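Local coordinates for Blr6230 protein (Bradyrhizobium diazoefficiens USDA 110, PDB 5NGG) that probably hydrolyses beta-lactam antibiotics with zinc ions bound in its active site, as a subclass B3 metallo-beta-lactamase, at residues Leu96-Leu104 and His177-Glu185; Ile60-Met69 and Thr163-Ala171. One frame throughout, in Å; residues are numbered along the deposited sequence. Where two conformers were deposited one is given.

Both contacts join the same two beta sheets of the sandwich, but at different depths. Contact 1 is wholly buried near the centre of the chain, where the loop after strand 94-98 and the loop before strand 182-190 carry the zinc ligands; its chemistry is metal coordination, imidazole packing and two straight hydrogen bonds. Contact 2 lies about 16 Å away, centre to centre, where two hairpins meet: their turns are exposed and polar, their inner side chains aliphatic and mostly buried. The two are continuous through the sheets. Leu98 N lies 2.9 Å from Leu68 O and Glu185 O 2.8 Å from Thr170 N, both probable hydrogen bonds between neighbouring strands.

Contact 1. Residues Leu96-Leu104 and His177-Glu185; sequences LILNTHAHL and HSPGCTSWE. With ZN (zinc ion), chain D.
His101, His103 and His177 converge on one zinc ion, binding it through His101 NE2, His103 ND1 and His177 NE2, each 2.1 Å away; a water 1.9 Å from the metal is the fourth ligand. His103 uses the nitrogen bonded to CG, the other two the far one, NE2. With CG anti to its backbone N (chi1 -179°), His177 reaches across to the other loop, and its edge meets the face of His101 in a T-shaped pair, planes at 76°. The second nitrogens of these two rings help to fix their rotation: His101 ND1 bonds to the carbonyl of Cys201 and His177 ND1 to that of Thr204. His103 NE2 donates instead to a water that bridges it to His177 O.

Two hydrogen bonds tie the segments behind the metal. Thr182 N donates to Thr100 O over 2.8 Å. Trp184 NE1 points almost straight at Asn99 O, 3.0 Å away; the acceptor lies in the indole plane, yet the donor stands well above the plane of the carbonyl. Asp70 takes the polar ends of Asn99 and Thr100.

Apolar packing holds the same indole on both faces. Leu98 CD2 sits over the centre of its six-membered ring, 3.7 Å from the centroid, in a CH-pi contact, and Thr182 CG2 covers the opposite face nearer the rim. Closer to the zinc, Cys181 SG packs against His101 CB at 3.7 Å; the sulfur is in a disulfide with Cys201.

His101 and His103 begin the HxHxDH signature of the metallo-beta-lactamase fold, and with His177 they form its three-histidine zinc site; Asp105, His106 and His242 bind the neighbouring zinc.

Contact 2. Residues Ile60-Met69 and Thr163-Ala171; sequences IKTSQGLILM and TLGDTTLTA
Hairpins 60-69 and 163-171, one from each sheet, face each other, strands 65-69 and 167-171 running nearly parallel at 23° with axes 10.1 Å apart, and the turns Thr62-Gly65 and Leu164-Thr167 meet at one end. There Ser63 N donates to Asp166 OD1 over 3.0 Å, from above the carboxylate plane, while Thr167 OG1 reaches the same oxygen from the opposite face; together they help to hold the carboxylate. Asp166 N returns a weak bond to Ser63 OG. With OG1 between its backbone N and carbonyl carbon (chi1 88°), Thr62 accepts from Gln64 N in an ST turn and donates to Gly65 O, while its methyl CG2 packs on Thr167 CB, 3.6 Å away.

Further in, the contact is aliphatic. Leu164 CD2 lies 3.8 Å from Ile67 CG1, the two side chains sliding past each other in opposite directions. Ile67 CD1 touches Leu169 CD1 at 3.6 Å. The other Leu169 methyl, CD2, meets Ile60 CD1 tip to tip, and Met69 CE passes alongside it.

Phe199 of strand 193-199 adjoins Ile60, Met69 and Leu169, Trp184 of strand 182-190 touches Met69, and Leu96 of strand 94-98 packs on Leu164, lining this end of the sandwich interior.

Contact 1. Residues Leu96-Leu104 and His177-Glu185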
loop_
_atom_site.group_PDB
_atom_site.type_symbol
_atom_site.label_atom_id
_atom_site.label_comp_id
_atom_site.label_asym_id
_atom_site.label_seq_id
_atom_site.Cartn_x
_atom_site.Cartn_y
_atom_site.Cartn_z
ATOM N N LEU A 96 -9.665 13.049 -0.198
ATOM C CA LEU A 96 -9.751 11.656 -0.629
ATOM C C LEU A 96 -8.756 10.828 0.145
ATOM O O LEU A 96 -7.642 11.287 0.467
ATOM C CB LEU A 96 -9.439 11.456 -2.115
ATOM C CG LEU A 96 -10.349 12.143 -3.125
ATOM C CD1 LEU A 96 -9.800 11.957 -4.530
ATOM C CD2 LEU A 96 -11.770 11.614 -3.026
ATOM N N ILE A 97 -9.191 9.607 0.421
ATOM C CA ILE A 97 -8.344 8.561 0.990
ATOM C C ILE A 97 -8.358 7.415 -0.021
ATOM O O ILE A 97 -9.432 6.929 -0.405
ATOM C CB ILE A 97 -8.876 8.060 2.332
ATOM C CG1 ILE A 97 -9.023 9.215 3.330
ATOM C CG2 ILE A 97 -7.957 6.984 2.878
ATOM C CD1 ILE A 97 -9.817 8.868 4.578
ATOM N N LEU A 98 -7.166 7.000 -0.457
ATOM C CA LEU A 98 -7.024 5.851 -1.349
ATOM C C LEU A 98 -6.372 4.714 -0.577
ATOM O O LEU A 98 -5.542 4.939 0.304
ATOM C CB LEU A 98 -6.149 6.206 -2.561
ATOM C CG LEU A 98 -6.886 6.823 -3.760
ATOM C CD1 LEU A 98 -7.874 7.900 -3.444
ATOM C CD2 LEU A 98 -5.889 7.248 -4.812
ATOM N N ASN A 99 -6.766 3.499 -0.933
ATOM C CA ASN A 99 -6.187 2.297 -0.340
ATOM C C ASN A 99 -5.474 1.481 -1.401
ATOM O O ASN A 99 -5.997 1.304 -2.510
ATOM C CB ASN A 99 -7.311 1.472 0.293
ATOM C CG ASN A 99 -6.856 0.251 1.146
ATOM O OD1 ASN A 99 -7.582 -0.745 1.174
ATOM N ND2 ASN A 99 -5.758 0.337 1.880
ATOM N N THR A 100 -4.321 0.933 -1.032
ATOM C CA THR A 100 -3.659 -0.103 -1.839
ATOM C C THR A 100 -4.333 -1.458 -1.590
ATOM O O THR A 100 -4.773 -2.138 -2.514
ATOM C CB THR A 100 -2.160 -0.234 -1.516
ATOM O OG1 THR A 100 -1.974 -0.361 -0.101
ATOM C CG2 THR A 100 -1.379 0.940 -2.103
ATOM N N HIS A 101 -4.429 -1.873 -0.331
ATOM C CA HIS A 101 -5.105 -3.147 -0.031
ATOM C C HIS A 101 -5.589 -3.169 1.408
ATOM O O HIS A 101 -5.063 -2.490 2.284
ATOM C CB HIS A 101 -4.230 -4.360 -0.352
ATOM C CG HIS A 101 -3.148 -4.606 0.647
ATOM N ND1 HIS A 101 -1.852 -4.154 0.501
ATOM C CD2 HIS A 101 -3.155 -5.339 1.782
ATOM C CE1 HIS A 101 -1.126 -4.555 1.529
ATOM N NE2 HIS A 101 -1.897 -5.257 2.340
ATOM N N ALA A 102 -6.603 -3.991 1.638
ATOM C CA ALA A 102 -7.421 -3.900 2.845
ATOM C C ALA A 102 -6.969 -4.851 3.959
ATOM O O ALA A 102 -7.703 -5.749 4.340
ATOM C CB ALA A 102 -8.868 -4.148 2.472
ATOM N N HIS A 103 -5.772 -4.634 4.493
ATOM C CA HIS A 103 -5.280 -5.276 5.712
ATOM C C HIS A 103 -5.055 -4.221 6.781
ATOM O O HIS A 103 -4.769 -3.063 6.459
ATOM C CB HIS A 103 -3.961 -6.018 5.472
ATOM C CG HIS A 103 -4.082 -7.222 4.613
ATOM N ND1 HIS A 103 -3.001 -7.738 3.948
ATOM C CD2 HIS A 103 -5.135 -8.031 4.338
ATOM C CE1 HIS A 103 -3.377 -8.823 3.298
ATOM N NE2 HIS A 103 -4.667 -9.023 3.515
ATOM N N LEU A 104 -5.185 -4.634 8.041
ATOM C CA LEU A 104 -5.184 -3.691 9.176
ATOM C C LEU A 104 -3.955 -2.800 9.280
ATOM O O LEU A 104 -4.053 -1.722 9.827
ATOM C CB LEU A 104 -5.386 -4.405 10.504
ATOM C CG LEU A 104 -4.199 -5.064 11.190
ATOM C CD1 LEU A 104 -4.532 -5.376 12.651
ATOM C CD2 LEU A 104 -3.765 -6.309 10.457
ATOM N N HIS A 177 -2.161 -10.510 -3.073
ATOM C CA HIS A 177 -1.941 -10.257 -1.664
ATOM C C HIS A 177 -3.296 -9.970 -0.953
ATOM O O HIS A 177 -3.471 -10.327 0.220
ATOM C CB HIS A 177 -0.919 -9.117 -1.494
ATOM C CG HIS A 177 -0.608 -8.798 -0.074
ATOM N ND1 HIS A 177 0.326 -9.473 0.676
ATOM C CD2 HIS A 177 -1.157 -7.885 0.746
ATOM C CE1 HIS A 177 0.353 -8.953 1.898
ATOM N NE2 HIS A 177 -0.550 -8.001 1.973
ATOM N N SER A 178 -4.217 -9.308 -1.658
ATOM C CA SER A 178 -5.623 -9.260 -1.271
ATOM C C SER A 178 -6.435 -9.356 -2.558
ATOM O O SER A 178 -5.900 -9.102 -3.646
ATOM C CB SER A 178 -5.957 -7.968 -0.513
ATOM O OG SER A 178 -6.024 -6.854 -1.405
ATOM N N PRO A 179 -7.726 -9.687 -2.455
ATOM C CA PRO A 179 -8.500 -9.838 -3.690
ATOM C C PRO A 179 -8.692 -8.542 -4.482
ATOM O O PRO A 179 -8.815 -8.591 -5.714
ATOM C CB PRO A 179 -9.828 -10.451 -3.219
ATOM C CG PRO A 179 -9.911 -10.107 -1.782
ATOM C CD PRO A 179 -8.501 -10.116 -1.272
ATOM N N GLY A 180 -8.732 -7.422 -3.774
ATOM C CA GLY A 180 -8.943 -6.105 -4.374
ATOM C C GLY A 180 -7.714 -5.212 -4.378
ATOM O O GLY A 180 -7.851 -4.005 -4.585
ATOM N N CYS A 181 -6.527 -5.803 -4.225
ATOM C CA CYS A 181 -5.257 -5.073 -4.181
ATOM C C CYS A 181 -5.134 -4.196 -5.451
ATOM O O CYS A 181 -5.246 -4.730 -6.582
ATOM C CB CYS A 181 -4.143 -6.132 -4.123
ATOM S SG CYS A 181 -2.569 -5.763 -3.311
ATOM N N THR A 182 -4.951 -2.892 -5.233
ATOM C CA THR A 182 -4.947 -1.898 -6.303
ATOM C C THR A 182 -3.649 -1.120 -6.242
ATOM O O THR A 182 -3.314 -0.514 -5.220
ATOM C CB THR A 182 -6.142 -0.950 -6.154
ATOM O OG1 THR A 182 -7.359 -1.724 -6.181
ATOM C CG2 THR A 182 -6.186 0.082 -7.273
ATOM N N SER A 183 -2.923 -1.127 -7.345
ATOM C CA SER A 183 -1.722 -0.322 -7.514
ATOM C C SER A 183 -2.090 0.961 -8.246
ATOM O O SER A 183 -2.808 0.932 -9.233
ATOM C CB SER A 183 -0.668 -1.103 -8.299
ATOM O OG SER A 183 -0.264 -2.273 -7.579
ATOM N N TRP A 184 -1.619 2.095 -7.735
ATOM C CA TRP A 184 -2.061 3.397 -8.234
ATOM C C TRP A 184 -0.937 4.109 -8.993
ATOM O O TRP A 184 0.153 4.281 -8.458
ATOM C CB TRP A 184 -2.482 4.260 -7.047
ATOM C CG TRP A 184 -3.712 3.801 -6.335
ATOM C CD1 TRP A 184 -3.793 3.044 -5.199
ATOM C CD2 TRP A 184 -5.050 4.059 -6.737
ATOM N NE1 TRP A 184 -5.092 2.840 -4.862
ATOM C CE2 TRP A 184 -5.895 3.460 -5.783
ATOM C CE3 TRP A 184 -5.627 4.765 -7.800
ATOM C CZ2 TRP A 184 -7.289 3.569 -5.853
ATOM C CZ3 TRP A 184 -6.980 4.846 -7.877
ATOM C CH2 TRP A 184 -7.808 4.272 -6.900
ATOM N N GLU A 185 -1.224 4.514 -10.228
ATOM C CA GLU A 185 -0.236 5.181 -11.074
ATOM C C GLU A 185 -0.513 6.681 -11.158
ATOM O O GLU A 185 -1.657 7.113 -11.299
ATOM C CB GLU A 185 -0.283 4.573 -12.466
ATOM C CG GLU A 185 0.719 5.154 -13.441
ATOM C CD GLU A 185 0.657 4.515 -14.818
ATOM O OE1 GLU A 185 -0.237 3.658 -15.083
ATOM O OE2 GLU A 185 1.510 4.915 -15.655
HETATM ZN ZN ZN D . -1.205 -6.801 3.524
HETATM O O HOH W 1 -5.435 -11.253 1.942
HETATM O O HOH W 2 -0.236 -6.265 5.009
#

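Contact 2. Residues Ile60-Met69 and Thr163-Ala171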
loop_
_atom_site.group_PDB
_atom_site.type_symbol
_atom_site.label_atom_id
_atom_site.label_comp_id
_atom_site.label_asym_id
_atom_site.label_seq_id
_atom_site.Cartn_x
_atom_site.Cartn_y
_atom_site.Cartn_z
ATOM N N ILE A 60 -0.415 13.268 -0.898
ATOM C CA ILE A 60 -0.245 13.815 -2.233
ATOM C C ILE A 60 -0.906 15.195 -2.214
ATOM O O ILE A 60 -2.101 15.314 -1.946
ATOM C CB ILE A 60 -0.868 12.897 -3.300
ATOM C CG1 ILE A 60 -0.268 11.479 -3.261
ATOM C CG2 ILE A 60 -0.657 13.512 -4.670
ATOM C CD1 ILE A 60 -1.097 10.444 -3.977
ATOM N N LYS A 61 -0.108 16.234 -2.443
ATOM C CA LYS A 61 -0.606 17.597 -2.381
ATOM C C LYS A 61 -1.177 18.009 -3.730
ATOM O O LYS A 61 -0.463 17.994 -4.727
ATOM C CB LYS A 61 0.524 18.526 -1.964
ATOM C CG LYS A 61 0.087 19.962 -1.740
ATOM C CD LYS A 61 1.261 20.850 -1.358
ATOM C CE LYS A 61 0.828 22.249 -0.962
ATOM N NZ LYS A 61 1.974 23.084 -0.499
ATOM N N THR A 62 -2.452 18.387 -3.745
ATOM C CA THR A 62 -3.106 18.851 -4.956
ATOM C C THR A 62 -3.554 20.301 -4.776
ATOM O O THR A 62 -3.614 20.846 -3.671
ATOM C CB THR A 62 -4.335 17.986 -5.359
ATOM O OG1 THR A 62 -5.510 18.477 -4.702
ATOM C CG2 THR A 62 -4.097 16.495 -5.067
ATOM N N SER A 63 -3.955 20.894 -5.888
ATOM C CA SER A 63 -4.494 22.236 -5.891
ATOM C C SER A 63 -5.839 22.349 -5.152
ATOM O O SER A 63 -6.286 23.461 -4.919
ATOM C CB SER A 63 -4.678 22.703 -7.336
ATOM O OG SER A 63 -5.542 21.808 -8.007
ATOM N N GLN A 64 -6.522 21.239 -4.863
ATOM C CA GLN A 64 -7.836 21.270 -4.196
ATOM C C GLN A 64 -7.854 20.473 -2.909
ATOM O O GLN A 64 -8.925 20.051 -2.445
ATOM C CB GLN A 64 -8.921 20.777 -5.158
ATOM C CG GLN A 64 -9.131 21.731 -6.327
ATOM C CD GLN A 64 -9.777 23.047 -5.918
ATOM O OE1 GLN A 64 -10.536 23.111 -4.946
ATOM N NE2 GLN A 64 -9.474 24.104 -6.659
ATOM N N GLY A 65 -6.681 20.262 -2.326
ATOM C CA GLY A 65 -6.591 19.551 -1.069
ATOM C C GLY A 65 -5.631 18.393 -1.141
ATOM O O GLY A 65 -4.874 18.257 -2.080
ATOM N N LEU A 66 -5.680 17.559 -0.119
ATOM C CA LEU A 66 -4.760 16.447 0.041
ATOM C C LEU A 66 -5.430 15.129 -0.274
ATOM O O LEU A 66 -6.602 14.916 0.056
ATOM C CB LEU A 66 -4.195 16.380 1.471
ATOM C CG LEU A 66 -3.621 17.708 1.936
ATOM C CD1 LEU A 66 -3.149 17.575 3.380
ATOM C CD2 LEU A 66 -2.529 18.218 0.999
ATOM N N ILE A 67 -4.648 14.242 -0.901
ATOM C CA ILE A 67 -5.004 12.834 -1.020
ATOM C C ILE A 67 -4.135 12.075 -0.016
ATOM O O ILE A 67 -2.910 12.250 -0.012
ATOM C CB ILE A 67 -4.751 12.281 -2.442
ATOM C CG1 ILE A 67 -5.532 13.099 -3.478
ATOM C CG2 ILE A 67 -5.078 10.778 -2.494
ATOM C CD1 ILE A 67 -5.188 12.733 -4.909
ATOM N N LEU A 68 -4.770 11.255 0.818
ATOM C CA LEU A 68 -4.042 10.377 1.731
ATOM C C LEU A 68 -3.989 8.995 1.140
ATOM O O LEU A 68 -5.035 8.411 0.818
ATOM C CB LEU A 68 -4.775 10.317 3.067
ATOM C CG LEU A 68 -4.134 9.455 4.144
ATOM C CD1 LEU A 68 -2.785 9.966 4.589
ATOM C CD2 LEU A 68 -5.057 9.376 5.334
ATOM N N MET A 69 -2.774 8.465 0.954
ATOM C CA MET A 69 -2.547 7.097 0.449
ATOM C C MET A 69 -2.239 6.208 1.641
ATOM O O MET A 69 -1.142 6.271 2.199
ATOM C CB MET A 69 -1.395 7.075 -0.549
ATOM C CG MET A 69 -1.124 5.698 -1.142
ATOM S SD MET A 69 -2.413 5.021 -2.212
ATOM C CE MET A 69 -2.297 6.136 -3.603
ATOM N N THR A 163 -9.514 11.784 -9.630
ATOM C CA THR A 163 -8.959 13.142 -9.736
ATOM C C THR A 163 -9.323 13.979 -8.512
ATOM O O THR A 163 -10.482 13.972 -8.079
ATOM C CB THR A 163 -9.473 13.820 -11.018
ATOM O OG1 THR A 163 -9.028 13.076 -12.153
ATOM C CG2 THR A 163 -8.964 15.243 -11.168
ATOM N N LEU A 164 -8.334 14.692 -7.961
ATOM C CA LEU A 164 -8.584 15.799 -7.026
ATOM C C LEU A 164 -7.810 17.006 -7.533
ATOM O O LEU A 164 -6.577 16.958 -7.644
ATOM C CB LEU A 164 -8.146 15.459 -5.595
ATOM C CG LEU A 164 -8.381 16.558 -4.531
ATOM C CD1 LEU A 164 -9.862 16.862 -4.308
ATOM C CD2 LEU A 164 -7.720 16.206 -3.209
ATOM N N GLY A 165 -8.536 18.062 -7.901
ATOM C CA GLY A 165 -7.893 19.241 -8.418
ATOM C C GLY A 165 -7.050 18.950 -9.645
ATOM O O GLY A 165 -7.538 18.412 -10.636
ATOM N N ASP A 166 -5.769 19.294 -9.551
ATOM C CA ASP A 166 -4.789 19.127 -10.627
ATOM C C ASP A 166 -4.122 17.750 -10.731
ATOM O O ASP A 166 -3.218 17.567 -11.551
ATOM C CB ASP A 166 -3.685 20.196 -10.502
ATOM C CG ASP A 166 -2.927 20.133 -9.175
ATOM O OD1 ASP A 166 -3.186 19.240 -8.324
ATOM O OD2 ASP A 166 -2.090 21.030 -8.960
ATOM N N THR A 167 -4.561 16.784 -9.924
ATOM C CA THR A 167 -3.862 15.511 -9.780
ATOM C C THR A 167 -4.787 14.335 -10.069
ATOM O O THR A 167 -5.866 14.248 -9.519
ATOM C CB THR A 167 -3.280 15.417 -8.360
ATOM O OG1 THR A 167 -2.330 16.474 -8.177
ATOM C CG2 THR A 167 -2.579 14.111 -8.119
ATOM N N THR A 168 -4.345 13.450 -10.950
ATOM C CA THR A 168 -5.100 12.247 -11.310
ATOM C C THR A 168 -4.261 10.984 -11.087
ATOM O O THR A 168 -3.087 10.900 -11.500
ATOM C CB THR A 168 -5.530 12.324 -12.779
ATOM O OG1 THR A 168 -6.395 13.446 -12.944
ATOM C CG2 THR A 168 -6.276 11.065 -13.229
ATOM N N LEU A 169 -4.890 9.973 -10.480
ATOM C CA LEU A 169 -4.284 8.655 -10.338
ATOM C C LEU A 169 -5.117 7.647 -11.114
ATOM O O LEU A 169 -6.357 7.783 -11.203
ATOM C CB LEU A 169 -4.179 8.218 -8.875
ATOM C CG LEU A 169 -3.294 9.111 -7.993
ATOM C CD1 LEU A 169 -4.114 10.151 -7.221
ATOM C CD2 LEU A 169 -2.462 8.288 -7.044
ATOM N N THR A 170 -4.442 6.628 -11.652
ATOM C CA THR A 170 -5.083 5.547 -12.387
ATOM C C THR A 170 -4.952 4.251 -11.582
ATOM O O THR A 170 -3.856 3.882 -11.140
ATOM C CB THR A 170 -4.445 5.369 -13.771
ATOM O OG1 THR A 170 -4.585 6.590 -14.497
ATOM C CG2 THR A 170 -5.114 4.250 -14.559
ATOM N N ALA A 171 -6.079 3.567 -11.377
ATOM C CA ALA A 171 -6.120 2.278 -10.693
ATOM C C ALA A 171 -5.656 1.162 -11.602
ATOM O O ALA A 171 -6.125 1.049 -12.744
ATOM C CB ALA A 171 -7.535 1.999 -10.208
HETATM O O HOH W 3 -0.030 20.308 -6.854
#